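Side-chain contacts in lovastatin nonaketide synthase mokA (Monascus pilosus, PDB 6AD3), which carries out the iterative assembly of the polyketide precursor of monacolin K (lovastatin) as a nonaketide synthase, represented here by its condensation domain: residues 84-87 and 88-92; 193-196 and 197-201; 213-216 and 217-221; 335-338 and 339-343; 391-394 and 395-399. The protein carries 1 engineered substitution. One frame throughout, in Å; residues are numbered along the deposited sequence.

Contact 1: 84-87 and 88-92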
loop_
_atom_site.group_PDB
_atom_site.type_symbol
_atom_site.label_atom_id
_atom_site.label_comp_id
_atom_site.label_asym_id
_atom_site.label_seq_id
_atom_site.Cartn_x
_atom_site.Cartn_y
_atom_site.Cartn_z
ATOM N N TYR A 84 3.568 -14.449 3.411
ATOM C CA TYR A 84 3.023 -13.816 4.614
ATOM C C TYR A 84 1.577 -13.347 4.351
ATOM O O TYR A 84 0.688 -13.561 5.140
ATOM C CB TYR A 84 3.884 -12.630 5.071
ATOM C CG TYR A 84 3.417 -12.054 6.419
ATOM C CD1 TYR A 84 3.641 -12.756 7.615
ATOM C CD2 TYR A 84 2.695 -10.878 6.470
ATOM C CE1 TYR A 84 3.187 -12.263 8.826
ATOM C CE2 TYR A 84 2.211 -10.372 7.660
ATOM C CZ TYR A 84 2.466 -11.052 8.844
ATOM O OH TYR A 84 1.906 -10.566 9.989
ATOM N N ALA A 85 1.350 -12.822 3.180
ATOM C CA ALA A 85 0.017 -12.431 2.798
ATOM C C ALA A 85 -0.951 -13.633 2.794
ATOM O O ALA A 85 -2.086 -13.517 3.224
ATOM C CB ALA A 85 0.070 -11.765 1.440
ATOM N N TRP A 86 -0.481 -14.783 2.349
ATOM C CA TRP A 86 -1.297 -16.000 2.379
ATOM C C TRP A 86 -1.679 -16.356 3.830
ATOM O O TRP A 86 -2.839 -16.697 4.123
ATOM C CB TRP A 86 -0.531 -17.127 1.716
ATOM C CG TRP A 86 -1.140 -18.485 1.892
ATOM C CD1 TRP A 86 -0.552 -19.573 2.481
ATOM C CD2 TRP A 86 -2.442 -18.910 1.473
ATOM N NE1 TRP A 86 -1.398 -20.660 2.417
ATOM C CE2 TRP A 86 -2.568 -20.279 1.821
ATOM C CE3 TRP A 86 -3.537 -18.259 0.893
ATOM C CZ2 TRP A 86 -3.755 -21.006 1.615
ATOM C CZ3 TRP A 86 -4.711 -18.994 0.651
ATOM C CH2 TRP A 86 -4.805 -20.356 1.020
ATOM N N ARG A 87 -0.745 -16.168 4.764
ATOM C CA ARG A 87 -1.069 -16.453 6.165
ATOM C C ARG A 87 -2.104 -15.489 6.684
ATOM O O ARG A 87 -2.987 -15.889 7.442
ATOM C CB ARG A 87 0.177 -16.384 7.035
ATOM C CG ARG A 87 1.230 -17.417 6.694
ATOM C CD ARG A 87 2.400 -17.321 7.656
ATOM N NE ARG A 87 3.613 -17.920 7.109
ATOM C CZ ARG A 87 3.941 -19.204 7.209
ATOM N NH1 ARG A 87 3.116 -20.069 7.770
ATOM N NH2 ARG A 87 5.076 -19.635 6.688
ATOM N N LEU A 88 -2.021 -14.208 6.284
ATOM C CA LEU A 88 -3.057 -13.237 6.676
ATOM C C LEU A 88 -4.381 -13.689 6.113
ATOM O O LEU A 88 -5.411 -13.580 6.775
ATOM C CB LEU A 88 -2.728 -11.805 6.195
ATOM C CG LEU A 88 -1.513 -11.088 6.771
ATOM C CD1 LEU A 88 -1.198 -9.789 6.010
ATOM C CD2 LEU A 88 -1.713 -10.803 8.246
ATOM N N GLN A 89 -4.387 -14.095 4.847
ATOM C CA GLN A 89 -5.649 -14.429 4.187
ATOM C C GLN A 89 -6.282 -15.639 4.871
ATOM O O GLN A 89 -7.503 -15.677 5.128
ATOM C CB GLN A 89 -5.403 -14.736 2.708
ATOM C CG GLN A 89 -6.584 -15.405 2.038
ATOM C CD GLN A 89 -6.419 -15.552 0.529
ATOM O OE1 GLN A 89 -6.749 -16.606 -0.029
ATOM N NE2 GLN A 89 -6.134 -14.428 -0.149
ATOM N N LYS A 90 -5.454 -16.611 5.186
ATOM C CA LYS A 90 -5.944 -17.829 5.879
ATOM C C LYS A 90 -6.545 -17.529 7.247
ATOM O O LYS A 90 -7.462 -18.200 7.678
ATOM C CB LYS A 90 -4.824 -18.844 6.022
ATOM C CG LYS A 90 -4.532 -19.564 4.731
ATOM C CD LYS A 90 -4.070 -20.983 4.978
ATOM C CE LYS A 90 -2.868 -21.033 5.901
ATOM N NZ LYS A 90 -3.207 -21.785 7.138
ATOM N N ALA A 91 -5.968 -16.578 7.962
ATOM C CA ALA A 91 -6.425 -16.247 9.300
ATOM C C ALA A 91 -7.731 -15.431 9.310
ATOM O O ALA A 91 -8.397 -15.344 10.338
ATOM C CB ALA A 91 -5.317 -15.508 10.044
ATOM N N ALA A 92 -8.054 -14.782 8.185
ATOM C CA ALA A 92 -9.244 -13.968 8.073
ATOM C C ALA A 92 -10.473 -14.834 7.903
ATOM O O ALA A 92 -10.423 -15.869 7.208
ATOM C CB ALA A 92 -9.116 -13.027 6.882
#

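Contact 2: 193-196 and 197-201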
loop_
_atom_site.group_PDB
_atom_site.type_symbol
_atom_site.label_atom_id
_atom_site.label_comp_id
_atom_site.label_asym_id
_atom_site.label_seq_id
_atom_site.Cartn_x
_atom_site.Cartn_y
_atom_site.Cartn_z
ATOM N N PHE A 193 -15.398 0.751 -17.979
ATOM C CA PHE A 193 -16.847 1.132 -17.952
ATOM C C PHE A 193 -17.004 2.420 -18.749
ATOM O O PHE A 193 -16.279 3.381 -18.527
ATOM C CB PHE A 193 -17.343 1.394 -16.522
ATOM C CG PHE A 193 -17.369 0.190 -15.641
ATOM C CD1 PHE A 193 -18.350 -0.767 -15.774
ATOM C CD2 PHE A 193 -16.444 0.061 -14.603
ATOM C CE1 PHE A 193 -18.419 -1.854 -14.908
ATOM C CE2 PHE A 193 -16.477 -1.026 -13.754
ATOM C CZ PHE A 193 -17.453 -1.979 -13.876
ATOM N N PHE A 194 -17.978 2.487 -19.686
ATOM C CA PHE A 194 -18.049 3.651 -20.561
ATOM C C PHE A 194 -19.492 4.093 -20.768
ATOM O O PHE A 194 -20.404 3.283 -20.690
ATOM C CB PHE A 194 -17.364 3.372 -21.905
ATOM C CG PHE A 194 -18.113 2.427 -22.815
ATOM C CD1 PHE A 194 -17.975 1.060 -22.682
ATOM C CD2 PHE A 194 -18.978 2.919 -23.787
ATOM C CE1 PHE A 194 -18.496 0.206 -23.608
ATOM C CE2 PHE A 194 -19.539 2.053 -24.708
ATOM C CZ PHE A 194 -19.336 0.691 -24.589
ATOM N N TRP A 195 -19.667 5.400 -20.895
ATOM C CA TRP A 195 -21.005 6.013 -21.017
ATOM C C TRP A 195 -20.873 7.368 -21.653
ATOM O O TRP A 195 -19.770 7.901 -21.788
ATOM C CB TRP A 195 -21.659 6.145 -19.660
ATOM C CG TRP A 195 -21.005 7.153 -18.765
ATOM C CD1 TRP A 195 -21.391 8.454 -18.566
ATOM C CD2 TRP A 195 -19.943 6.905 -17.829
ATOM N NE1 TRP A 195 -20.584 9.046 -17.625
ATOM C CE2 TRP A 195 -19.652 8.135 -17.201
ATOM C CE3 TRP A 195 -19.096 5.815 -17.594
ATOM C CZ2 TRP A 195 -18.612 8.277 -16.263
ATOM C CZ3 TRP A 195 -18.046 5.966 -16.706
ATOM C CH2 TRP A 195 -17.840 7.183 -16.016
ATOM N N GLY A 196 -22.018 7.981 -21.960
ATOM C CA GLY A 196 -22.043 9.376 -22.367
ATOM C C GLY A 196 -21.194 9.654 -23.586
ATOM O O GLY A 196 -21.086 8.816 -24.486
ATOM N N LYS A 197 -20.659 10.858 -23.640
ATOM C CA LYS A 197 -19.750 11.261 -24.673
ATOM C C LYS A 197 -18.308 11.001 -24.240
ATOM O O LYS A 197 -17.705 11.806 -23.528
ATOM C CB LYS A 197 -19.927 12.732 -24.983
ATOM C CG LYS A 197 -19.228 13.167 -26.245
ATOM C CD LYS A 197 -19.659 14.584 -26.620
ATOM C CE LYS A 197 -18.554 15.596 -26.359
ATOM N NZ LYS A 197 -17.576 15.600 -27.484
ATOM N N ASP A 198 -17.820 9.825 -24.615
ATOM C CA ASP A 198 -16.431 9.415 -24.332
ATOM C C ASP A 198 -16.107 9.584 -22.851
ATOM O O ASP A 198 -14.982 9.887 -22.511
ATOM C CB ASP A 198 -15.415 10.200 -25.178
ATOM C CG ASP A 198 -15.557 9.933 -26.664
ATOM O OD1 ASP A 198 -15.685 8.773 -27.087
ATOM O OD2 ASP A 198 -15.586 10.898 -27.401
ATOM N N GLU A 199 -17.038 9.215 -21.974
ATOM C CA GLU A 199 -16.679 9.077 -20.574
ATOM C C GLU A 199 -16.299 7.630 -20.232
ATOM O O GLU A 199 -16.890 6.656 -20.770
ATOM C CB GLU A 199 -17.784 9.558 -19.627
ATOM C CG GLU A 199 -18.134 11.030 -19.751
ATOM C CD GLU A 199 -17.095 11.963 -19.182
ATOM O OE1 GLU A 199 -16.016 11.523 -18.694
ATOM O OE2 GLU A 199 -17.336 13.171 -19.278
ATOM N N HIS A 200 -15.366 7.501 -19.275
ATOM C CA HIS A 200 -14.864 6.206 -18.836
ATOM C C HIS A 200 -14.629 6.167 -17.354
ATOM O O HIS A 200 -14.210 7.160 -16.771
ATOM C CB HIS A 200 -13.516 5.930 -19.500
ATOM C CG HIS A 200 -13.598 5.855 -20.978
ATOM N ND1 HIS A 200 -13.889 4.692 -21.644
ATOM C CD2 HIS A 200 -13.489 6.817 -21.922
ATOM C CE1 HIS A 200 -13.977 4.939 -22.938
ATOM N NE2 HIS A 200 -13.770 6.231 -23.128
ATOM N N LEU A 201 -14.702 4.950 -16.814
ATOM C CA LEU A 201 -14.051 4.574 -15.554
ATOM C C LEU A 201 -13.273 3.269 -15.776
ATOM O O LEU A 201 -13.855 2.222 -16.030
ATOM C CB LEU A 201 -15.090 4.426 -14.437
ATOM C CG LEU A 201 -14.565 3.915 -13.095
ATOM C CD1 LEU A 201 -13.573 4.903 -12.532
ATOM C CD2 LEU A 201 -15.719 3.669 -12.142
#

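Contact 3: 213-216 and 217-221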
loop_
_atom_site.group_PDB
_atom_site.type_symbol
_atom_site.label_atom_id
_atom_site.label_comp_id
_atom_site.label_asym_id
_atom_site.label_seq_id
_atom_site.Cartn_x
_atom_site.Cartn_y
_atom_site.Cartn_z
ATOM N N GLY A 213 0.802 -0.989 -5.893
ATOM C CA GLY A 213 0.641 0.346 -6.502
ATOM C C GLY A 213 1.537 0.533 -7.725
ATOM O O GLY A 213 1.127 1.141 -8.724
ATOM N N SER A 214 2.790 0.076 -7.654
ATOM C CA SER A 214 3.677 0.175 -8.808
ATOM C C SER A 214 3.258 -0.680 -9.996
ATOM O O SER A 214 3.382 -0.286 -11.174
ATOM C CB SER A 214 5.119 -0.131 -8.390
ATOM O OG SER A 214 5.567 0.835 -7.457
ATOM N N THR A 215 2.733 -1.871 -9.702
ATOM C CA THR A 215 2.181 -2.696 -10.735
ATOM C C THR A 215 1.012 -2.031 -11.439
ATOM O O THR A 215 0.908 -2.077 -12.679
ATOM C CB THR A 215 1.818 -4.077 -10.192
ATOM O OG1 THR A 215 3.051 -4.761 -9.876
ATOM C CG2 THR A 215 1.045 -4.874 -11.201
ATOM N N THR A 216 0.122 -1.417 -10.688
ATOM C CA THR A 216 -0.991 -0.673 -11.303
ATOM C C THR A 216 -0.503 0.438 -12.231
ATOM O O THR A 216 -0.926 0.511 -13.381
ATOM C CB THR A 216 -1.920 -0.083 -10.232
ATOM O OG1 THR A 216 -2.356 -1.138 -9.367
ATOM C CG2 THR A 216 -3.148 0.594 -10.860
ATOM N N GLU A 217 0.518 1.189 -11.788
ATOM C CA GLU A 217 1.148 2.210 -12.648
ATOM C C GLU A 217 1.681 1.558 -13.903
ATOM O O GLU A 217 1.457 2.062 -15.035
ATOM C CB GLU A 217 2.295 2.901 -11.889
ATOM C CG GLU A 217 1.845 3.788 -10.724
ATOM C CD GLU A 217 2.970 4.151 -9.733
ATOM O OE1 GLU A 217 2.660 4.703 -8.632
ATOM O OE2 GLU A 217 4.130 3.724 -9.922
ATOM N N ASN A 218 2.393 0.439 -13.733
ATOM C CA ASN A 218 3.039 -0.228 -14.866
ATOM C C ASN A 218 1.959 -0.695 -15.872
ATOM O O ASN A 218 2.191 -0.670 -17.068
ATOM C CB ASN A 218 3.890 -1.426 -14.425
ATOM C CG ASN A 218 5.179 -1.032 -13.709
ATOM O OD1 ASN A 218 5.926 -1.912 -13.209
ATOM N ND2 ASN A 218 5.520 0.242 -13.764
ATOM N N ILE A 219 0.832 -1.225 -15.381
ATOM C CA ILE A 219 -0.228 -1.699 -16.300
ATOM C C ILE A 219 -0.724 -0.544 -17.185
ATOM O O ILE A 219 -0.892 -0.707 -18.412
ATOM C CB ILE A 219 -1.413 -2.303 -15.502
ATOM C CG1 ILE A 219 -0.979 -3.656 -14.911
ATOM C CG2 ILE A 219 -2.641 -2.441 -16.380
ATOM C CD1 ILE A 219 -1.867 -4.185 -13.806
ATOM N N PHE A 220 -1.028 0.601 -16.558
ATOM C CA PHE A 220 -1.520 1.757 -17.292
ATOM C C PHE A 220 -0.481 2.155 -18.336
ATOM O O PHE A 220 -0.801 2.385 -19.490
ATOM C CB PHE A 220 -1.778 2.938 -16.354
ATOM C CG PHE A 220 -3.174 2.989 -15.743
ATOM C CD1 PHE A 220 -3.507 2.209 -14.605
ATOM C CD2 PHE A 220 -4.081 4.002 -16.125
ATOM C CE1 PHE A 220 -4.743 2.394 -13.910
ATOM C CE2 PHE A 220 -5.293 4.205 -15.391
ATOM C CZ PHE A 220 -5.543 3.524 -14.189
ATOM N N VAL A 221 0.769 2.270 -17.920
ATOM C CA VAL A 221 1.829 2.699 -18.816
ATOM C C VAL A 221 2.059 1.735 -19.995
ATOM O O VAL A 221 2.227 2.164 -21.130
ATOM C CB VAL A 221 3.130 2.964 -17.996
ATOM C CG1 VAL A 221 4.334 3.030 -18.893
ATOM C CG2 VAL A 221 2.959 4.221 -17.198
HETATM O O HOH W 1 5.675 1.877 -11.419
#

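Contact 4: 335-338 and 339-343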
loop_
_atom_site.group_PDB
_atom_site.type_symbol
_atom_site.label_atom_id
_atom_site.label_comp_id
_atom_site.label_asym_id
_atom_site.label_seq_id
_atom_site.Cartn_x
_atom_site.Cartn_y
_atom_site.Cartn_z
ATOM N N TYR A 335 3.811 13.577 10.784
ATOM C CA TYR A 335 2.914 12.490 11.167
ATOM C C TYR A 335 3.343 11.909 12.504
ATOM O O TYR A 335 2.512 11.718 13.403
ATOM C CB TYR A 335 2.927 11.426 10.075
ATOM C CG TYR A 335 2.120 10.192 10.337
ATOM C CD1 TYR A 335 0.766 10.263 10.504
ATOM C CD2 TYR A 335 2.658 8.958 10.048
ATOM C CE1 TYR A 335 -0.005 9.103 10.547
ATOM C CE2 TYR A 335 1.895 7.801 10.087
ATOM C CZ TYR A 335 0.574 7.883 10.365
ATOM O OH TYR A 335 -0.195 6.714 10.387
ATOM N N HIS A 336 4.646 11.659 12.652
ATOM C CA HIS A 336 5.176 11.174 13.908
ATOM C C HIS A 336 4.860 12.134 15.046
ATOM O O HIS A 336 4.418 11.705 16.123
ATOM C CB HIS A 336 6.684 10.968 13.811
ATOM C CG HIS A 336 7.336 10.772 15.133
ATOM N ND1 HIS A 336 7.980 11.798 15.799
ATOM C CD2 HIS A 336 7.270 9.739 16.003
ATOM C CE1 HIS A 336 8.326 11.385 17.005
ATOM N NE2 HIS A 336 7.904 10.141 17.160
ATOM N N VAL A 337 5.094 13.441 14.826
ATOM C CA VAL A 337 4.817 14.428 15.882
ATOM C C VAL A 337 3.351 14.450 16.307
ATOM O O VAL A 337 3.046 14.429 17.484
ATOM C CB VAL A 337 5.227 15.837 15.451
ATOM C CG1 VAL A 337 4.753 16.871 16.459
ATOM C CG2 VAL A 337 6.744 15.894 15.260
ATOM N N LEU A 338 2.429 14.330 15.351
ATOM C CA LEU A 338 1.041 14.330 15.679
ATOM C C LEU A 338 0.657 13.063 16.451
ATOM O O LEU A 338 -0.097 13.114 17.426
ATOM C CB LEU A 338 0.209 14.466 14.406
ATOM C CG LEU A 338 -1.291 14.491 14.635
ATOM C CD1 LEU A 338 -1.689 15.562 15.646
ATOM C CD2 LEU A 338 -2.002 14.714 13.313
ATOM N N LEU A 339 1.191 11.919 16.033
ATOM C CA LEU A 339 0.908 10.685 16.722
ATOM C C LEU A 339 1.396 10.768 18.163
ATOM O O LEU A 339 0.718 10.302 19.088
ATOM C CB LEU A 339 1.543 9.508 16.018
ATOM C CG LEU A 339 0.897 9.124 14.678
ATOM C CD1 LEU A 339 1.788 8.145 13.925
ATOM C CD2 LEU A 339 -0.449 8.504 14.897
ATOM N N ALA A 340 2.601 11.294 18.351
ATOM C CA ALA A 340 3.134 11.431 19.707
ATOM C C ALA A 340 2.232 12.363 20.529
ATOM O O ALA A 340 1.958 12.089 21.718
ATOM C CB ALA A 340 4.559 11.962 19.670
ATOM N N ARG A 341 1.852 13.500 19.959
ATOM C CA ARG A 341 0.952 14.411 20.671
ATOM C C ARG A 341 -0.325 13.753 21.093
ATOM O O ARG A 341 -0.766 13.935 22.208
ATOM C CB ARG A 341 0.611 15.642 19.862
ATOM C CG ARG A 341 1.753 16.587 19.637
ATOM C CD ARG A 341 1.269 17.883 19.027
ATOM N NE ARG A 341 2.397 18.778 18.827
ATOM C CZ ARG A 341 2.289 19.990 18.309
ATOM N NH1 ARG A 341 1.094 20.430 17.928
ATOM N NH2 ARG A 341 3.353 20.775 18.228
ATOM N N LEU A 342 -0.985 13.061 20.177
ATOM C CA LEU A 342 -2.319 12.556 20.437
ATOM C C LEU A 342 -2.333 11.331 21.356
ATOM O O LEU A 342 -3.341 11.045 21.971
ATOM C CB LEU A 342 -3.032 12.210 19.125
ATOM C CG LEU A 342 -3.345 13.355 18.180
ATOM C CD1 LEU A 342 -3.964 12.797 16.886
ATOM C CD2 LEU A 342 -4.277 14.346 18.865
ATOM N N THR A 343 -1.228 10.581 21.399
ATOM C CA THR A 343 -1.172 9.359 22.193
ATOM C C THR A 343 -0.481 9.547 23.530
ATOM O O THR A 343 -0.680 8.746 24.432
ATOM C CB THR A 343 -0.417 8.231 21.467
ATOM O OG1 THR A 343 0.930 8.632 21.218
ATOM C CG2 THR A 343 -1.092 7.897 20.163
#

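Contact 5: 391-394 and 395-399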
loop_
_atom_site.group_PDB
_atom_site.type_symbol
_atom_site.label_atom_id
_atom_site.label_comp_id
_atom_site.label_asym_id
_atom_site.label_seq_id
_atom_site.Cartn_x
_atom_site.Cartn_y
_atom_site.Cartn_z
ATOM N N VAL A 391 15.616 16.828 10.217
ATOM C CA VAL A 391 16.913 16.334 9.830
ATOM C C VAL A 391 17.137 14.957 10.435
ATOM O O VAL A 391 17.657 14.051 9.776
ATOM C CB VAL A 391 18.014 17.334 10.257
ATOM C CG1 VAL A 391 19.398 16.689 10.205
ATOM C CG2 VAL A 391 17.961 18.554 9.344
ATOM N N ALA A 392 16.740 14.779 11.688
ATOM C CA ALA A 392 16.943 13.471 12.344
ATOM C C ALA A 392 16.086 12.400 11.674
ATOM O O ALA A 392 16.507 11.258 11.509
ATOM C CB ALA A 392 16.632 13.549 13.821
ATOM N N THR A 393 14.911 12.794 11.229
ATOM C CA THR A 393 14.011 11.859 10.554
ATOM C C THR A 393 14.558 11.509 9.168
ATOM O O THR A 393 14.565 10.338 8.774
ATOM C CB THR A 393 12.591 12.440 10.460
ATOM O OG1 THR A 393 12.066 12.590 11.788
ATOM C CG2 THR A 393 11.650 11.482 9.672
ATOM N N LYS A 394 15.096 12.496 8.464
ATOM C CA LYS A 394 15.840 12.241 7.255
ATOM C C LYS A 394 16.955 11.180 7.456
ATOM O O LYS A 394 17.098 10.271 6.647
ATOM C CB LYS A 394 16.415 13.548 6.730
ATOM C CG LYS A 394 17.118 13.466 5.390
ATOM C CD LYS A 394 18.621 13.527 5.519
ATOM C CE LYS A 394 19.111 14.808 6.169
ATOM N NZ LYS A 394 20.527 14.654 6.621
ATOM N N ASP A 395 17.763 11.323 8.494
ATOM C CA ASP A 395 18.851 10.356 8.744
ATOM C C ASP A 395 18.302 8.952 9.074
ATOM O O ASP A 395 18.830 7.936 8.618
ATOM C CB ASP A 395 19.744 10.846 9.894
ATOM C CG ASP A 395 20.514 12.102 9.537
ATOM O OD1 ASP A 395 20.733 12.355 8.341
ATOM O OD2 ASP A 395 20.832 12.879 10.456
ATOM N N LYS A 396 17.180 8.918 9.778
ATOM C CA LYS A 396 16.539 7.647 10.189
ATOM C C LYS A 396 16.044 6.896 8.951
ATOM O O LYS A 396 16.191 5.673 8.833
ATOM C CB LYS A 396 15.372 7.954 11.136
ATOM C CG LYS A 396 14.582 6.739 11.612
ATOM C CD LYS A 396 13.626 7.085 12.776
ATOM C CE LYS A 396 14.379 7.156 14.092
ATOM N NZ LYS A 396 13.868 6.267 15.127
ATOM N N VAL A 397 15.459 7.631 8.020
ATOM C CA VAL A 397 14.967 7.045 6.781
ATOM C C VAL A 397 16.101 6.581 5.870
ATOM O O VAL A 397 16.105 5.443 5.381
ATOM C CB VAL A 397 14.105 8.056 6.016
ATOM C CG1 VAL A 397 13.848 7.590 4.604
ATOM C CG2 VAL A 397 12.807 8.328 6.762
ATOM N N ARG A 398 17.139 7.391 5.774
ATOM C CA ARG A 398 18.295 7.006 4.953
ATOM C C ARG A 398 18.938 5.736 5.512
ATOM O O ARG A 398 19.289 4.826 4.762
ATOM C CB ARG A 398 19.316 8.144 4.865
ATOM C CG ARG A 398 18.843 9.302 3.988
ATOM C CD ARG A 398 19.916 10.402 3.949
ATOM N NE ARG A 398 19.785 11.278 2.793
ATOM C CZ ARG A 398 20.635 12.262 2.506
ATOM N NH1 ARG A 398 21.690 12.494 3.288
ATOM N NH2 ARG A 398 20.442 13.007 1.430
ATOM N N GLU A 399 19.011 5.627 6.822
ATOM C CA GLU A 399 19.582 4.424 7.422
ATOM C C GLU A 399 18.673 3.211 7.172
ATOM O O GLU A 399 19.138 2.144 6.816
ATOM C CB GLU A 399 19.805 4.642 8.903
ATOM C CG GLU A 399 20.633 3.568 9.567
ATOM C CD GLU A 399 20.802 3.846 11.045
ATOM O OE1 GLU A 399 19.903 3.480 11.831
ATOM O OE2 GLU A 399 21.786 4.503 11.399
#

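Contact 1: 84-87 and 88-92
Lys90 lies across one face of the Trp86 indole, while Gln89 comes to the edge of the same ring. Lys90 CG stands over the six-membered ring, 3.6 Å from its centroid and only 15° off the normal, so that the contact is a CH-pi interaction. The lysine then bends and carries CD on across the ring, 3.4 Å from Trp86 CZ2. At the rim, Gln89 OE1 sits near the indole plane, 3.2 Å from Trp86 CZ3, with the amide turned 70° from the ring. All this belongs to one helix, 80-91, near its C-terminal end, where the spacing of three and four residues brings Gln89 and Lys90 round to Trp86. Lys90 N donates to Trp86 O at 2.8 Å, within a run of backbone bonds of the alpha-helical kind. The indole is also fixed from outside, since Trp86 NE1 donates to Ala142 O. On another side of the helix, Leu88 CD1 reaches Tyr84 CE2 at 3.8 Å, coming obliquely to the phenol ring. With its CG trans to the backbone nitrogen (chi1 -174°), Tyr84 lays its ring beside the next turn, and it also meets the ring of Tyr408. Gln89 in turn touches His207.

Contact 2: 193-196 and 197-201
The end of the beta hairpin formed by strands 188-195 and 199-206 is built round Trp195 and Glu199, an antiparallel hydrogen-bonded pair closed by the connection Gly196 to Asp198. Their backbones exchange two bonds, Trp195 N to Glu199 O at 3.1 Å and Glu199 N to Trp195 O at 3.0 Å. Gly196 turns the chain with a positive phi, which glycine accepts readily. Phe193 and Leu201 make the next hydrogen-bonded pair, and the non-hydrogen-bonded pair Phe194 and His200 lies between, with its side chains on the other face of the sheet. There Phe194 CB approaches His200 ND1, an atom that is hydrogen-bonded to Asp192 OD1.

The indole leans over the partner strand because its chi1 of 69° sets CG between backbone N and carbonyl carbon. Glu199 CB then lies over one face of the five-membered ring as a CH-pi contact, 3.4 Å from Trp195 CE2. CB and CG do the touching; the carboxylate, its plane 20° from the indole's, leads off to Thr107, whose OG1 is hydrogen-bonded to Glu199 OE1. Helix 165-176 packs on the side of the sheet that carries Phe193 and Trp195, where Ala168 touches both. Farther along the indole, Trp195 CZ3 reaches the backbone of the opposite strand, 3.5 Å from Leu201 N, and the same carbon stands 4.0 Å from Leu201 CB.

Contact 3: 213-216 and 217-221
Thr216 and Phe220 lie side by side, pointing the same way from successive turns of one helix. The methyl Thr216 CG2 is 3.9 Å from Phe220 CE1, while Thr216 O sits at the edge of the phenyl ring, 3.3 Å from Phe220 CD1. That oxygen also accepts from Phe220 N in an almost straight bond, with 170° at the hydrogen. One position earlier, Thr215 CG2 meets Ile219 CD1 at 4.0 Å as the two side chains slant across each other. Glu217 keeps to another side. Its extended chain stretches back past Gly213 O, and a water bridges it to the first turn, donating to Glu217 OE2 at 2.8 Å and to Ser214 O at 3.2 Å.

Outside this shell, Phe220 meets the ring of Phe202 edge to face and rests on Val204, so this side of helix 213-227 lies against the sheet. Thr215 OG1 is hydrogen-bonded to Gly367 O and to Arg357 NH2. Asp212 OD1 accepts from Thr215 N, and Asp212 O is bonded to Thr216 OG1. By sequence, Asp212 and Gly213 correspond to the closing Asp-Gly of the HHxxxDG motif of condensation-domain active sites, whose second histidine is an arginine in this chain.

Contact 4: 335-338 and 339-343
Leu339 places a single methyl squarely over the ring of Tyr335. Leu339 CD1 stands 3.8 Å from the centroid of the Tyr335 ring, 9° off the normal, a CH-pi contact in which all six ring carbons lie at similar distances from the methyl. The tyrosine side chain starts trans to its backbone nitrogen (chi1 177°), which brings the ring alongside the following turn. This is the tight side of the helix. Leu338 and Leu342 add a second apolar pair, with Leu338 CD1 3.7 Å from Leu342 CG. Tyr335 touches Ile350 and Val468 on the sheet and, like Leu342, Phe499 on helix 495-512, while the buried His336 is stacked on Phe377 and hydrogen-bonded through ND1 to His389 NE2.

The exposed side is looser. Arg341 runs fully extended beside Val337, with Arg341 NE 3.8 Å from Val337 CG1, and its far end is taken up by Leu518 O, which accepts from NH2.

At the end of the helix Thr343 folds back on the backbone: Thr343 OG1 donates to Leu339 O at 2.7 Å and Thr343 N to the same oxygen at 3.0 Å, from opposite faces of the carbonyl plane. The same hydroxyl is also bonded to Ser345 N. Helix 327-343 is thus a largely buried helix, held between helix 495-512 and the mixed sheet that includes strands 348-354 and 468-473, in an alpha/beta lobe of the condensation-domain fold.

Contact 5: 391-394 and 395-399
Asp395 OD1 receives the ammonium group of its neighbour Lys394 in a salt bridge, with NZ at 2.9 Å. The nitrogen comes to the syn side of the carboxylate but 27° out of its plane. Lys394 can reach so near a residue because its chain is bent at chi2 and chi3, doubling back beside the helix instead of running outward. The bend also exposes the middle of the chain to Arg398, one turn on: Lys394 CD lies over one face of the guanidinium, 3.7 Å from Arg398 NE and toward the rim of the group. Thus the methylene part of one base rests on the flat of another. The two positive ends come close, with Lys394 NZ 4.1 Å from Arg398 NH1, and the carboxylate of Asp395 would be expected to temper the effect of bringing these two positive groups together.

These residues lie on helix 386-401, whose backbone bonds include Arg398 N to Lys394 O at 3.0 Å and Val397 N to Thr393 O at 2.9 Å. Another side of the helix is buried: Thr393 and Val397 both touch Leu332 on helix 327-343, and Val397 CG2 leans on Thr393 O at 3.3 Å. Thr393 OG1 is itself hydrogen-bonded to His389 O, a turn earlier. Lys396 makes a cation-pi contact with Phe377.

The five contacts are local, yet they sample the two-lobed fold of a condensation domain. Contacts 2 and 3 follow each other in the chain, hairpin strand 199-206 then helix 213-227, with centres about 21 Å apart. Contacts 4 and 5 belong to neighbouring helices, their nearest atoms about 6 Å apart, and share His389 and Phe377 as partners. Contact 3 lies on the opposite side of the chain's centre from contact 4, about 33 Å away between centres. Contact 3 opens at the glycine that, by sequence, closes the HHxxxDG-type motif, and contact 1, about 13 Å from it at the nearest atoms, touches His207, probably the first histidine of that motif.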